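Lysozyme (Penaeus vannamei, PDB 6UKC) probably hydrolyses the beta-1,4 linkages between N-acetylmuramic acid and N-acetylglucosamine in peptidoglycan, and those of chitodextrins, as a C-type lysozyme of glycosyl hydrolase family 22. Local coordinates at residues E11-L16 with N29-A34; E35-F40 with I57-N62; T53-F58 with D81-D86. One frame throughout, in Å; residues are numbered along the deposited sequence.

Contact 1 (E11-L16 with N29-A34)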
ATOM      1  N   GLU A  11      -4.934  14.658  -0.338  1.00 18.47           N
ATOM      2  CA  GLU A  11      -5.890  14.219   0.718  1.00 18.31           C
ATOM      3  C   GLU A  11      -5.352  12.964   1.417  1.00 18.16           C
ATOM      4  O   GLU A  11      -5.403  12.849   2.654  1.00 18.47           O
ATOM      5  CB  GLU A  11      -7.233  13.926   0.077  1.00 18.45           C
ATOM      6  CG  GLU A  11      -8.311  13.594   1.090  1.00 20.38           C
ATOM      7  CD  GLU A  11      -9.533  12.936   0.479  1.00 20.02           C
ATOM      8  OE1 GLU A  11     -10.358  12.455   1.231  1.00 21.43           O
ATOM      9  OE2 GLU A  11      -9.645  12.919  -0.759  1.00 22.33           O
ATOM     10  N   PHE A  12      -4.842  12.033   0.637  1.00 18.43           N
ATOM     11  CA  PHE A  12      -4.252  10.780   1.144  1.00 18.67           C
ATOM     12  C   PHE A  12      -2.977  11.119   1.919  1.00 20.05           C
ATOM     13  O   PHE A  12      -2.812  10.556   3.042  1.00 20.23           O
ATOM     14  CB  PHE A  12      -4.002   9.804   0.003  1.00 17.62           C
ATOM     15  CG  PHE A  12      -3.540   8.447   0.450  1.00 17.47           C
ATOM     16  CD1 PHE A  12      -4.304   7.692   1.321  1.00 17.24           C
ATOM     17  CD2 PHE A  12      -2.333   7.941   0.018  1.00 17.04           C
ATOM     18  CE1 PHE A  12      -3.878   6.443   1.729  1.00 16.96           C
ATOM     19  CE2 PHE A  12      -1.902   6.699   0.448  1.00 17.05           C
ATOM     20  CZ  PHE A  12      -2.675   5.952   1.296  1.00 16.17           C
ATOM     21  N   ALA A  13      -2.118  11.997   1.374  1.00 20.79           N
ATOM     22  CA  ALA A  13      -0.893  12.443   2.093  1.00 21.01           C
ATOM     23  C   ALA A  13      -1.265  13.044   3.458  1.00 20.18           C
ATOM     24  O   ALA A  13      -0.633  12.629   4.469  1.00 20.57           O
ATOM     25  CB  ALA A  13      -0.086  13.424   1.266  1.00 20.94           C
ATOM     26  N   GLU A  14      -2.228  13.983   3.492  1.00 19.57           N
ATOM     27  CA  GLU A  14      -2.646  14.691   4.734  1.00 21.14           C
ATOM     28  C   GLU A  14      -3.231  13.664   5.721  1.00 20.21           C
ATOM     29  O   GLU A  14      -3.012  13.797   6.913  1.00 18.14           O
ATOM     30  CB  GLU A  14      -3.592  15.857   4.421  1.00 23.70           C
ATOM     31  CG  GLU A  14      -2.916  17.036   3.719  1.00 26.38           C
ATOM     32  CD  GLU A  14      -3.781  18.282   3.513  1.00 28.82           C
ATOM     33  OE1 GLU A  14      -3.785  18.823   2.394  1.00 35.77           O
ATOM     34  OE2 GLU A  14      -4.444  18.725   4.465  1.00 28.89           O
ATOM     35  N   LEU A  15      -3.934  12.643   5.244  1.00 21.40           N
ATOM     36  CA  LEU A  15      -4.544  11.622   6.137  1.00 21.39           C
ATOM     37  C   LEU A  15      -3.445  10.839   6.860  1.00 20.88           C
ATOM     38  O   LEU A  15      -3.572  10.609   8.094  1.00 17.51           O
ATOM     39  CB  LEU A  15      -5.399  10.658   5.319  1.00 22.32           C
ATOM     40  CG  LEU A  15      -5.931   9.481   6.126  1.00 23.28           C
ATOM     41  CD1 LEU A  15      -6.976   9.967   7.125  1.00 24.15           C
ATOM     42  CD2 LEU A  15      -6.478   8.398   5.220  1.00 24.24           C
ATOM     43  N   LEU A  16      -2.448  10.362   6.107  1.00 21.04           N
ATOM     44  CA  LEU A  16      -1.324   9.582   6.701  1.00 20.96           C
ATOM     45  C   LEU A  16      -0.595  10.454   7.746  1.00 20.80           C
ATOM     46  O   LEU A  16      -0.180   9.913   8.802  1.00 20.45           O
ATOM     47  CB  LEU A  16      -0.394   9.099   5.589  1.00 20.23           C
ATOM     48  CG  LEU A  16      -0.996   8.100   4.597  1.00 20.13           C
ATOM     49  CD1 LEU A  16      -0.014   7.827   3.470  1.00 20.21           C
ATOM     50  CD2 LEU A  16      -1.368   6.786   5.271  1.00 20.87           C
ATOM     51  N   ASN A  29       6.516   7.628   0.133  1.00 17.14           N
ATOM     52  CA  ASN A  29       6.574   6.245  -0.401  1.00 16.48           C
ATOM     53  C   ASN A  29       5.149   5.676  -0.484  1.00 16.78           C
ATOM     54  O   ASN A  29       4.843   5.035  -1.509  1.00 16.18           O
ATOM     55  CB  ASN A  29       7.554   5.374   0.383  1.00 17.51           C
ATOM     56  CG  ASN A  29       8.990   5.597  -0.050  1.00 17.42           C
ATOM     57  OD1 ASN A  29       9.316   5.369  -1.203  1.00 16.69           O
ATOM     58  ND2 ASN A  29       9.838   6.101   0.836  1.00 18.03           N
ATOM     59  N   TRP A  30       4.302   5.848   0.541  1.00 16.71           N
ATOM     60  CA  TRP A  30       2.965   5.195   0.494  1.00 16.82           C
ATOM     61  C   TRP A  30       2.104   5.908  -0.563  1.00 17.15           C
ATOM     62  O   TRP A  30       1.398   5.210  -1.343  1.00 18.31           O
ATOM     63  CB  TRP A  30       2.289   5.117   1.880  1.00 16.88           C
ATOM     64  CG  TRP A  30       2.915   4.149   2.841  1.00 17.03           C
ATOM     65  CD1 TRP A  30       3.276   4.422   4.132  1.00 18.20           C
ATOM     66  CD2 TRP A  30       3.208   2.746   2.634  1.00 17.67           C
ATOM     67  NE1 TRP A  30       3.799   3.304   4.734  1.00 18.92           N
ATOM     68  CE2 TRP A  30       3.775   2.259   3.841  1.00 17.70           C
ATOM     69  CE3 TRP A  30       3.065   1.854   1.560  1.00 16.88           C
ATOM     70  CZ2 TRP A  30       4.193   0.939   3.997  1.00 17.09           C
ATOM     71  CZ3 TRP A  30       3.498   0.552   1.706  1.00 16.94           C
ATOM     72  CH2 TRP A  30       4.040   0.099   2.913  1.00 17.69           C
ATOM     73  N   VAL A  31       2.169   7.239  -0.639  1.00 16.62           N
ATOM     74  CA  VAL A  31       1.384   8.007  -1.658  1.00 16.10           C
ATOM     75  C   VAL A  31       1.736   7.502  -3.074  1.00 16.17           C
ATOM     76  O   VAL A  31       0.800   7.208  -3.908  1.00 15.71           O
ATOM     77  CB  VAL A  31       1.636   9.516  -1.501  1.00 15.51           C
ATOM     78  CG1 VAL A  31       1.083  10.318  -2.665  1.00 14.96           C
ATOM     79  CG2 VAL A  31       1.082  10.041  -0.175  1.00 15.31           C
ATOM     80  N   CYS A  32       3.033   7.419  -3.371  1.00 16.69           N
ATOM     81  CA  CYS A  32       3.535   7.002  -4.703  1.00 16.72           C
ATOM     82  C   CYS A  32       3.011   5.588  -5.016  1.00 16.58           C
ATOM     83  O   CYS A  32       2.474   5.376  -6.169  1.00 14.77           O
ATOM     84  CB  CYS A  32       5.052   7.043  -4.781  1.00 16.85           C
ATOM     85  SG  CYS A  32       5.644   6.803  -6.472  1.00 17.84           S
ATOM     86  N   ILE A  33       3.175   4.663  -4.054  1.00 15.38           N
ATOM     87  CA  ILE A  33       2.762   3.240  -4.221  1.00 16.55           C
ATOM     88  C   ILE A  33       1.255   3.201  -4.465  1.00 17.34           C
ATOM     89  O   ILE A  33       0.870   2.539  -5.463  1.00 17.73           O
ATOM     90  CB  ILE A  33       3.208   2.352  -3.050  1.00 17.28           C
ATOM     91  CG1 ILE A  33       4.730   2.199  -3.067  1.00 17.56           C
ATOM     92  CG2 ILE A  33       2.508   0.996  -3.094  1.00 18.07           C
ATOM     93  CD1 ILE A  33       5.298   1.699  -1.762  1.00 19.23           C
ATOM     94  N   ALA A  34       0.452   3.909  -3.646  1.00 17.40           N
ATOM     95  CA  ALA A  34      -1.025   3.951  -3.796  1.00 18.16           C
ATOM     96  C   ALA A  34      -1.415   4.513  -5.166  1.00 19.57           C
ATOM     97  O   ALA A  34      -2.379   3.984  -5.780  1.00 17.95           O
ATOM     98  CB  ALA A  34      -1.669   4.774  -2.707  1.00 18.70           C
TER
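Phe12 reaches past Val31 where helix 9-20 meets helix 24-38, and their side chains run in opposed directions. The Phe12 side chain extends with CG anti to the backbone N (chi1 -174°). This carries one edge of the ring to the second helix, where CE2 lies 3.7 Å from Ala34 CB. The neighbouring CD2 is 4.0 Å from Val31 CG2. Both methyls approach the ring obliquely. Trp30 O lies at the ring edge, near its plane. Leu16 CD1 sits over one face of the same ring, off its centre. This methyl also reaches Trp30 CB at 3.9 Å, where the two side chains cross at about a right angle. The Trp30 indole turns off from this contact and meets the rings of Tyr111 and Trp114 edge-to-face. Val31 CG2 packs against Ala13, 3.8 Å from Ala13 CA. The helix segments run roughly antiparallel, 142° between their directions, with axes 9.8 Å apart. Met130 of helix 126-134 touches both Ala13 and Val31. All six touching residues are buried. The two helices of this hairpin, in the helical part of the C-type lysozyme fold, are thus joined by apolar packing, with no hydrogen bond across.

Contact 2 (E35-F40 with I57-N62)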
ATOM      1  N   GLU A  35      -0.784   5.616  -5.590  1.00 21.08           N
ATOM      2  CA  GLU A  35      -1.143   6.218  -6.896  1.00 21.09           C
ATOM      3  C   GLU A  35      -1.086   5.106  -7.950  1.00 20.00           C
ATOM      4  O   GLU A  35      -2.107   4.864  -8.637  1.00 17.59           O
ATOM      5  CB  GLU A  35      -0.238   7.381  -7.300  1.00 22.52           C
ATOM      6  CG  GLU A  35      -0.841   8.154  -8.460  1.00 24.02           C
ATOM      7  CD  GLU A  35      -0.019   9.267  -9.069  1.00 25.82           C
ATOM      8  OE1 GLU A  35      -0.109   9.396 -10.273  1.00 29.85           O
ATOM      9  OE2 GLU A  35       0.678  10.013  -8.341  1.00 28.59           O
ATOM     10  N   PHE A  36       0.052   4.417  -8.043  1.00 19.39           N
ATOM     11  CA  PHE A  36       0.371   3.561  -9.219  1.00 19.45           C
ATOM     12  C   PHE A  36      -0.144   2.143  -9.002  1.00 19.72           C
ATOM     13  O   PHE A  36      -0.269   1.467 -10.016  1.00 20.41           O
ATOM     14  CB  PHE A  36       1.852   3.652  -9.572  1.00 18.52           C
ATOM     15  CG  PHE A  36       2.214   5.053  -9.991  1.00 18.36           C
ATOM     16  CD1 PHE A  36       1.770   5.559 -11.201  1.00 18.06           C
ATOM     17  CD2 PHE A  36       2.949   5.882  -9.154  1.00 18.62           C
ATOM     18  CE1 PHE A  36       2.090   6.853 -11.594  1.00 18.79           C
ATOM     19  CE2 PHE A  36       3.253   7.187  -9.535  1.00 18.82           C
ATOM     20  CZ  PHE A  36       2.819   7.674 -10.753  1.00 18.94           C
ATOM     21  N   GLU A  37      -0.505   1.744  -7.774  1.00 19.03           N
ATOM     22  CA  GLU A  37      -1.124   0.413  -7.573  1.00 18.74           C
ATOM     23  C   GLU A  37      -2.626   0.524  -7.821  1.00 18.26           C
ATOM     24  O   GLU A  37      -3.153  -0.423  -8.401  1.00 19.48           O
ATOM     25  CB  GLU A  37      -0.799  -0.184  -6.204  1.00 19.15           C
ATOM     26  CG  GLU A  37       0.646  -0.576  -6.047  1.00 19.60           C
ATOM     27  CD  GLU A  37       1.035  -1.871  -6.725  1.00 20.42           C
ATOM     28  OE1 GLU A  37       2.227  -2.222  -6.699  1.00 21.59           O
ATOM     29  OE2 GLU A  37       0.131  -2.526  -7.239  1.00 22.79           O
ATOM     30  N   SER A  38      -3.292   1.625  -7.461  1.00 17.89           N
ATOM     31  CA  SER A  38      -4.777   1.621  -7.355  1.00 18.24           C
ATOM     32  C   SER A  38      -5.448   2.951  -7.698  1.00 19.95           C
ATOM     33  O   SER A  38      -6.682   2.984  -7.593  1.00 23.60           O
ATOM     34  CB  SER A  38      -5.168   1.238  -5.965  1.00 18.92           C
ATOM     35  OG  SER A  38      -4.813   2.276  -5.052  1.00 18.95           O
ATOM     36  N   SER A  39      -4.705   4.002  -8.059  1.00 20.14           N
ATOM     37  CA  SER A  39      -5.203   5.398  -8.180  1.00 18.56           C
ATOM     38  C   SER A  39      -5.921   5.823  -6.895  1.00 18.55           C
ATOM     39  O   SER A  39      -6.986   6.462  -6.986  1.00 18.33           O
ATOM     40  CB  SER A  39      -6.072   5.540  -9.378  1.00 18.81           C
ATOM     41  OG  SER A  39      -5.380   5.069 -10.517  1.00 19.30           O
ATOM     42  N   PHE A  40      -5.375   5.427  -5.737  1.00 19.07           N
ATOM     43  CA  PHE A  40      -5.875   5.765  -4.372  1.00 18.14           C
ATOM     44  C   PHE A  40      -7.346   5.357  -4.203  1.00 18.40           C
ATOM     45  O   PHE A  40      -8.075   6.024  -3.403  1.00 17.11           O
ATOM     46  CB  PHE A  40      -5.764   7.265  -4.097  1.00 16.59           C
ATOM     47  CG  PHE A  40      -4.459   7.905  -4.466  1.00 16.30           C
ATOM     48  CD1 PHE A  40      -3.372   7.862  -3.596  1.00 16.77           C
ATOM     49  CD2 PHE A  40      -4.321   8.568  -5.673  1.00 16.14           C
ATOM     50  CE1 PHE A  40      -2.185   8.508  -3.914  1.00 16.08           C
ATOM     51  CE2 PHE A  40      -3.136   9.215  -5.989  1.00 15.27           C
ATOM     52  CZ  PHE A  40      -2.074   9.179  -5.118  1.00 15.91           C
ATOM     53  N   ILE A  57      -6.294  -0.248  -1.822  1.00 17.58           N
ATOM     54  CA  ILE A  57      -5.426   0.889  -2.230  1.00 17.75           C
ATOM     55  C   ILE A  57      -3.960   0.436  -2.385  1.00 18.64           C
ATOM     56  O   ILE A  57      -3.235   1.113  -3.180  1.00 18.68           O
ATOM     57  CB  ILE A  57      -5.582   2.030  -1.205  1.00 18.06           C
ATOM     58  CG1 ILE A  57      -4.989   3.342  -1.722  1.00 18.23           C
ATOM     59  CG2 ILE A  57      -5.007   1.645   0.160  1.00 17.98           C
ATOM     60  CD1 ILE A  57      -5.570   4.551  -1.067  1.00 17.74           C
ATOM     61  N   PHE A  58      -3.535  -0.644  -1.696  1.00 17.17           N
ATOM     62  CA  PHE A  58      -2.135  -1.172  -1.734  1.00 17.20           C
ATOM     63  C   PHE A  58      -2.089  -2.520  -2.464  1.00 18.28           C
ATOM     64  O   PHE A  58      -0.997  -3.150  -2.480  1.00 18.57           O
ATOM     65  CB  PHE A  58      -1.519  -1.261  -0.331  1.00 16.19           C
ATOM     66  CG  PHE A  58      -1.332   0.064   0.373  1.00 15.11           C
ATOM     67  CD1 PHE A  58      -0.685   1.121  -0.248  1.00 15.64           C
ATOM     68  CD2 PHE A  58      -1.714   0.236   1.685  1.00 15.80           C
ATOM     69  CE1 PHE A  58      -0.468   2.323   0.400  1.00 15.31           C
ATOM     70  CE2 PHE A  58      -1.498   1.443   2.343  1.00 16.15           C
ATOM     71  CZ  PHE A  58      -0.887   2.491   1.695  1.00 15.51           C
ATOM     72  N   GLN A  59      -3.220  -2.942  -3.055  1.00 17.72           N
ATOM     73  CA  GLN A  59      -3.311  -4.126  -3.944  1.00 16.83           C
ATOM     74  C   GLN A  59      -2.523  -5.267  -3.302  1.00 16.57           C
ATOM     75  O   GLN A  59      -1.618  -5.803  -3.936  1.00 16.41           O
ATOM     76  CB  GLN A  59      -2.824  -3.725  -5.339  1.00 17.31           C
ATOM     77  CG  GLN A  59      -3.824  -2.837  -6.064  1.00 16.83           C
ATOM     78  CD  GLN A  59      -5.028  -3.675  -6.385  1.00 17.78           C
ATOM     79  OE1 GLN A  59      -4.937  -4.585  -7.216  1.00 17.36           O
ATOM     80  NE2 GLN A  59      -6.138  -3.404  -5.699  1.00 16.70           N
ATOM     81  N   ILE A  60      -2.875  -5.606  -2.066  1.00 16.45           N
ATOM     82  CA  ILE A  60      -2.233  -6.684  -1.273  1.00 17.31           C
ATOM     83  C   ILE A  60      -2.852  -8.019  -1.689  1.00 18.55           C
ATOM     84  O   ILE A  60      -4.120  -8.096  -1.773  1.00 18.24           O
ATOM     85  CB  ILE A  60      -2.408  -6.405   0.229  1.00 18.11           C
ATOM     86  CG1 ILE A  60      -1.634  -5.157   0.658  1.00 18.05           C
ATOM     87  CG2 ILE A  60      -2.007  -7.632   1.026  1.00 18.82           C
ATOM     88  CD1 ILE A  60      -2.183  -4.468   1.857  1.00 18.42           C
ATOM     89  N   ASN A  61      -1.985  -9.019  -1.882  1.00 18.39           N
ATOM     90  CA  ASN A  61      -2.272 -10.306  -2.569  1.00 18.81           C
ATOM     91  C   ASN A  61      -2.700 -11.344  -1.527  1.00 19.00           C
ATOM     92  O   ASN A  61      -1.950 -11.490  -0.528  1.00 18.66           O
ATOM     93  CB  ASN A  61      -1.050 -10.792  -3.361  1.00 18.48           C
ATOM     94  CG  ASN A  61      -1.381 -11.973  -4.255  1.00 19.29           C
ATOM     95  OD1 ASN A  61      -1.114 -13.118  -3.890  1.00 21.58           O
ATOM     96  ND2 ASN A  61      -2.009 -11.711  -5.394  1.00 18.87           N
ATOM     97  N   ASN A  62      -3.816 -12.059  -1.755  1.00 20.49           N
ATOM     98  CA  ASN A  62      -4.371 -13.077  -0.802  1.00 23.05           C
ATOM     99  C   ASN A  62      -3.528 -14.373  -0.752  1.00 26.49           C
ATOM    100  O   ASN A  62      -3.801 -15.222   0.140  1.00 31.76           O
ATOM    101  CB  ASN A  62      -5.843 -13.415  -1.079  1.00 22.91           C
ATOM    102  CG  ASN A  62      -6.109 -13.934  -2.476  1.00 22.32           C
ATOM    103  OD1 ASN A  62      -5.237 -13.873  -3.339  1.00 21.27           O
ATOM    104  ND2 ASN A  62      -7.302 -14.467  -2.699  1.00 22.22           N
TER
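Ser38 and Ile57 form the tight part of this contact. Ser38 OG lies 2.7 Å from Ile57 O. Ala34 O, a turn back in the helix, competes for the same proton. With OG between the backbone N and the carbonyl carbon (chi1 69°), the hydroxyl can lie close to both carbonyls. It also lies 3.5 Å from Ile57 CG1. The tip of Ile57 reaches the turn after the helix, with CD1 3.5 Å from Phe40 CA. Ser39 makes that turn with positive phi.

Gln59 is buried, and its CG packs 3.4 Å from Glu37 O. The solvent side belongs to Glu37, which is partly exposed. Its side chain crosses that of Gln59 obliquely, with Glu37 OE2 3.7 Å from Gln59 CB. The carboxylate and amide planes are 27° apart, but their polar ends look elsewhere. Glu37 OE1 accepts from Ala116 N, while Gln59 NE2 donates to Gly56 O and Gln59 OE1 accepts from Asn46 ND2. The place of Glu37, near the end of the helix, is consistent with that of the catalytic glutamate in C-type lysozymes.

Gln59 and Ile60 both face Tyr55 in a G1 beta bulge. The contact joins the C-terminal part of helix 24-38 to the turn that leads into strand 60-61. Ile57 also touches Phe12 of helix 9-20, and Phe40 packs on Val31 and Ala34 of helix 24-38.

Contact 3 (T53-F58 with D81-D86)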
ATOM      1  N   THR A  53      -5.834 -12.842  -5.720  1.00 28.05           N
ATOM      2  CA  THR A  53      -6.542 -11.549  -5.860  1.00 26.50           C
ATOM      3  C   THR A  53      -5.704 -10.489  -5.154  1.00 26.32           C
ATOM      4  O   THR A  53      -5.150 -10.795  -4.065  1.00 25.57           O
ATOM      5  CB  THR A  53      -7.978 -11.630  -5.319  1.00 25.45           C
ATOM      6  OG1 THR A  53      -8.648 -12.594  -6.136  1.00 25.31           O
ATOM      7  CG2 THR A  53      -8.717 -10.310  -5.352  1.00 23.03           C
ATOM      8  N   ASP A  54      -5.615  -9.308  -5.768  1.00 26.56           N
ATOM      9  CA  ASP A  54      -4.984  -8.111  -5.148  1.00 23.68           C
ATOM     10  C   ASP A  54      -6.116  -7.227  -4.601  1.00 23.34           C
ATOM     11  O   ASP A  54      -7.119  -7.028  -5.344  1.00 24.49           O
ATOM     12  CB  ASP A  54      -4.074  -7.459  -6.188  1.00 24.16           C
ATOM     13  CG  ASP A  54      -2.944  -8.367  -6.643  1.00 23.57           C
ATOM     14  OD1 ASP A  54      -2.367  -9.050  -5.766  1.00 26.08           O
ATOM     15  OD2 ASP A  54      -2.657  -8.406  -7.862  1.00 22.60           O
ATOM     16  N   TYR A  55      -5.983  -6.728  -3.363  1.00 19.18           N
ATOM     17  CA  TYR A  55      -7.071  -6.016  -2.645  1.00 18.79           C
ATOM     18  C   TYR A  55      -6.669  -4.601  -2.200  1.00 18.11           C
ATOM     19  O   TYR A  55      -5.607  -4.389  -1.574  1.00 17.01           O
ATOM     20  CB  TYR A  55      -7.497  -6.812  -1.406  1.00 18.86           C
ATOM     21  CG  TYR A  55      -8.195  -8.124  -1.669  1.00 19.22           C
ATOM     22  CD1 TYR A  55      -7.475  -9.303  -1.846  1.00 19.31           C
ATOM     23  CD2 TYR A  55      -9.581  -8.188  -1.729  1.00 18.93           C
ATOM     24  CE1 TYR A  55      -8.122 -10.515  -2.051  1.00 19.39           C
ATOM     25  CE2 TYR A  55     -10.244  -9.388  -1.945  1.00 19.45           C
ATOM     26  CZ  TYR A  55      -9.511 -10.558  -2.075  1.00 19.45           C
ATOM     27  OH  TYR A  55     -10.164 -11.731  -2.304  1.00 19.58           O
ATOM     28  N   GLY A  56      -7.569  -3.650  -2.452  1.00 17.69           N
ATOM     29  CA  GLY A  56      -7.550  -2.299  -1.864  1.00 17.72           C
ATOM     30  C   GLY A  56      -6.524  -1.371  -2.493  1.00 17.51           C
ATOM     31  O   GLY A  56      -5.954  -1.702  -3.531  1.00 18.01           O
ATOM     32  N   ILE A  57      -6.294  -0.248  -1.822  1.00 17.58           N
ATOM     33  CA  ILE A  57      -5.426   0.889  -2.230  1.00 17.75           C
ATOM     34  C   ILE A  57      -3.960   0.436  -2.385  1.00 18.64           C
ATOM     35  O   ILE A  57      -3.235   1.113  -3.180  1.00 18.68           O
ATOM     36  CB  ILE A  57      -5.582   2.030  -1.205  1.00 18.06           C
ATOM     37  CG1 ILE A  57      -4.989   3.342  -1.722  1.00 18.23           C
ATOM     38  CG2 ILE A  57      -5.007   1.645   0.160  1.00 17.98           C
ATOM     39  CD1 ILE A  57      -5.570   4.551  -1.067  1.00 17.74           C
ATOM     40  N   PHE A  58      -3.535  -0.644  -1.696  1.00 17.17           N
ATOM     41  CA  PHE A  58      -2.135  -1.172  -1.734  1.00 17.20           C
ATOM     42  C   PHE A  58      -2.089  -2.520  -2.464  1.00 18.28           C
ATOM     43  O   PHE A  58      -0.997  -3.150  -2.480  1.00 18.57           O
ATOM     44  CB  PHE A  58      -1.519  -1.261  -0.331  1.00 16.19           C
ATOM     45  CG  PHE A  58      -1.332   0.064   0.373  1.00 15.11           C
ATOM     46  CD1 PHE A  58      -0.685   1.121  -0.248  1.00 15.64           C
ATOM     47  CD2 PHE A  58      -1.714   0.236   1.685  1.00 15.80           C
ATOM     48  CE1 PHE A  58      -0.468   2.323   0.400  1.00 15.31           C
ATOM     49  CE2 PHE A  58      -1.498   1.443   2.343  1.00 16.15           C
ATOM     50  CZ  PHE A  58      -0.887   2.491   1.695  1.00 15.51           C
ATOM     51  N   ASP A  81     -11.075  -6.629   4.712  1.00 25.71           N
ATOM     52  CA  ASP A  81     -10.665  -5.564   5.664  1.00 26.98           C
ATOM     53  C   ASP A  81      -9.664  -4.607   4.994  1.00 25.78           C
ATOM     54  O   ASP A  81      -9.503  -3.472   5.479  1.00 23.84           O
ATOM     55  CB  ASP A  81     -10.119  -6.168   6.960  1.00 28.78           C
ATOM     56  CG  ASP A  81     -11.193  -6.658   7.927  1.00 28.49           C
ATOM     57  OD1 ASP A  81     -12.332  -6.218   7.812  1.00 29.37           O
ATOM     58  OD2 ASP A  81     -10.875  -7.482   8.779  1.00 30.29           O
ATOM     59  N   LEU A  82      -9.003  -5.051   3.928  1.00 28.31           N
ATOM     60  CA  LEU A  82      -8.021  -4.248   3.153  1.00 30.29           C
ATOM     61  C   LEU A  82      -8.737  -3.512   2.024  1.00 32.33           C
ATOM     62  O   LEU A  82      -8.041  -2.792   1.284  1.00 39.85           O
ATOM     63  CB  LEU A  82      -6.939  -5.187   2.618  1.00 30.58           C
ATOM     64  CG  LEU A  82      -6.245  -6.016   3.695  1.00 32.77           C
ATOM     65  CD1 LEU A  82      -5.005  -6.685   3.125  1.00 34.61           C
ATOM     66  CD2 LEU A  82      -5.898  -5.161   4.920  1.00 31.90           C
ATOM     67  N   MET A  83     -10.066  -3.671   1.921  1.00 32.80           N
ATOM     68  CA  MET A  83     -10.880  -3.026   0.863  1.00 33.55           C
ATOM     69  C   MET A  83     -11.989  -2.224   1.544  1.00 32.07           C
ATOM     70  O   MET A  83     -13.146  -2.614   1.463  1.00 40.77           O
ATOM     71  CB  MET A  83     -11.467  -4.092  -0.064  1.00 37.24           C
ATOM     72  CG  MET A  83     -11.875  -3.560  -1.407  1.00 37.56           C
ATOM     73  SD  MET A  83     -11.614  -4.808  -2.662  1.00 41.84           S
ATOM     74  CE  MET A  83     -12.426  -6.199  -1.872  1.00 41.25           C
ATOM     75  N   SER A  84     -11.611  -1.155   2.229  1.00 27.00           N
ATOM     76  CA  SER A  84     -12.464  -0.385   3.160  1.00 23.91           C
ATOM     77  C   SER A  84     -12.186   1.119   2.976  1.00 23.73           C
ATOM     78  O   SER A  84     -11.055   1.490   2.557  1.00 21.93           O
ATOM     79  CB  SER A  84     -12.200  -0.841   4.558  1.00 21.82           C
ATOM     80  OG  SER A  84     -12.731   0.064   5.499  1.00 22.59           O
ATOM     81  N   ASP A  85     -13.197   1.945   3.234  1.00 21.59           N
ATOM     82  CA  ASP A  85     -13.086   3.423   3.253  1.00 23.63           C
ATOM     83  C   ASP A  85     -12.027   3.795   4.303  1.00 22.57           C
ATOM     84  O   ASP A  85     -11.256   4.720   4.054  1.00 25.45           O
ATOM     85  CB  ASP A  85     -14.452   4.055   3.532  1.00 25.18           C
ATOM     86  CG  ASP A  85     -15.408   4.060   2.354  1.00 26.88           C
ATOM     87  OD1 ASP A  85     -15.069   3.493   1.277  1.00 25.82           O
ATOM     88  OD2 ASP A  85     -16.492   4.654   2.519  1.00 31.70           O
ATOM     89  N   ASP A  86     -11.976   3.046   5.408  1.00 20.92           N
ATOM     90  CA  ASP A  86     -10.977   3.174   6.494  1.00 19.58           C
ATOM     91  C   ASP A  86      -9.736   2.311   6.202  1.00 19.04           C
ATOM     92  O   ASP A  86      -9.883   1.064   6.174  1.00 17.62           O
ATOM     93  CB  ASP A  86     -11.610   2.783   7.821  1.00 19.43           C
ATOM     94  CG  ASP A  86     -10.663   2.945   8.978  1.00 20.00           C
ATOM     95  OD1 ASP A  86      -9.616   2.245   9.002  1.00 22.36           O
ATOM     96  OD2 ASP A  86     -10.969   3.775   9.825  1.00 22.03           O
TER
HETATM   97  O   HOH W   1      -4.946  -2.548   0.503  1.00 12.55           O
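Gly56 CA comes within 3.2 Å of Leu82 O and makes a CA-H...O contact with an angle of 151° at the hydrogen. Here the backbones are nearly in touch, and the CA of Gly56 is only 4.4 Å from that of Met83. Gly56 has positive phi and no side chain to hold the carbonyl off. A water completes the join: it donates to Tyr55 O and Leu82 O and accepts from Phe58 N.

Beside this backbone meeting, Met83 reaches Tyr55 at the ring edge. A turn at chi3 (49°) sets CE near the ring plane, 3.5 Å from Tyr55 CD2. The sulfur is 5.4 Å from the ring centroid and also at the edge, a Met-aromatic contact. Ile45 of strand 45-47 touches both of these side chains. Leu82 CB faces Tyr55 CB more loosely, at 4.4 Å. Farther along, Ser84 OG accepts from Asp86 N in an ST turn, just ahead of helix 88-105.

No direct hydrogen bond crosses between the segments. The beta sheet of the C-type lysozyme fold therefore depends here on the CA-H...O contact, a water gripping three backbone atoms and Met83 packing to meet the loop before helix 88-105.

From the N terminus, contact 1 closes first. It folds helix 24-38 back on helix 9-20 across a short connection. Contacts 2 and 3 follow in series with it. Contact 2 closes the chain between residues 40 and 57, which holds strands 45-47 and 53-55. Contact 3 closes the longer run from 58 to 81, with strand 60-61 and the Cys66-Cys79 disulfide. The two loops follow one another, and contact 3 begins on the stretch where contact 2 ends, sharing Ile57 and Phe58. Those residues also meet contact 1: Ile57 packs on Ala34, and Phe58 on Phe12 and Trp30. Together the contacts tie the helical part to the small antiparallel sheet and the loop before helix 88-105.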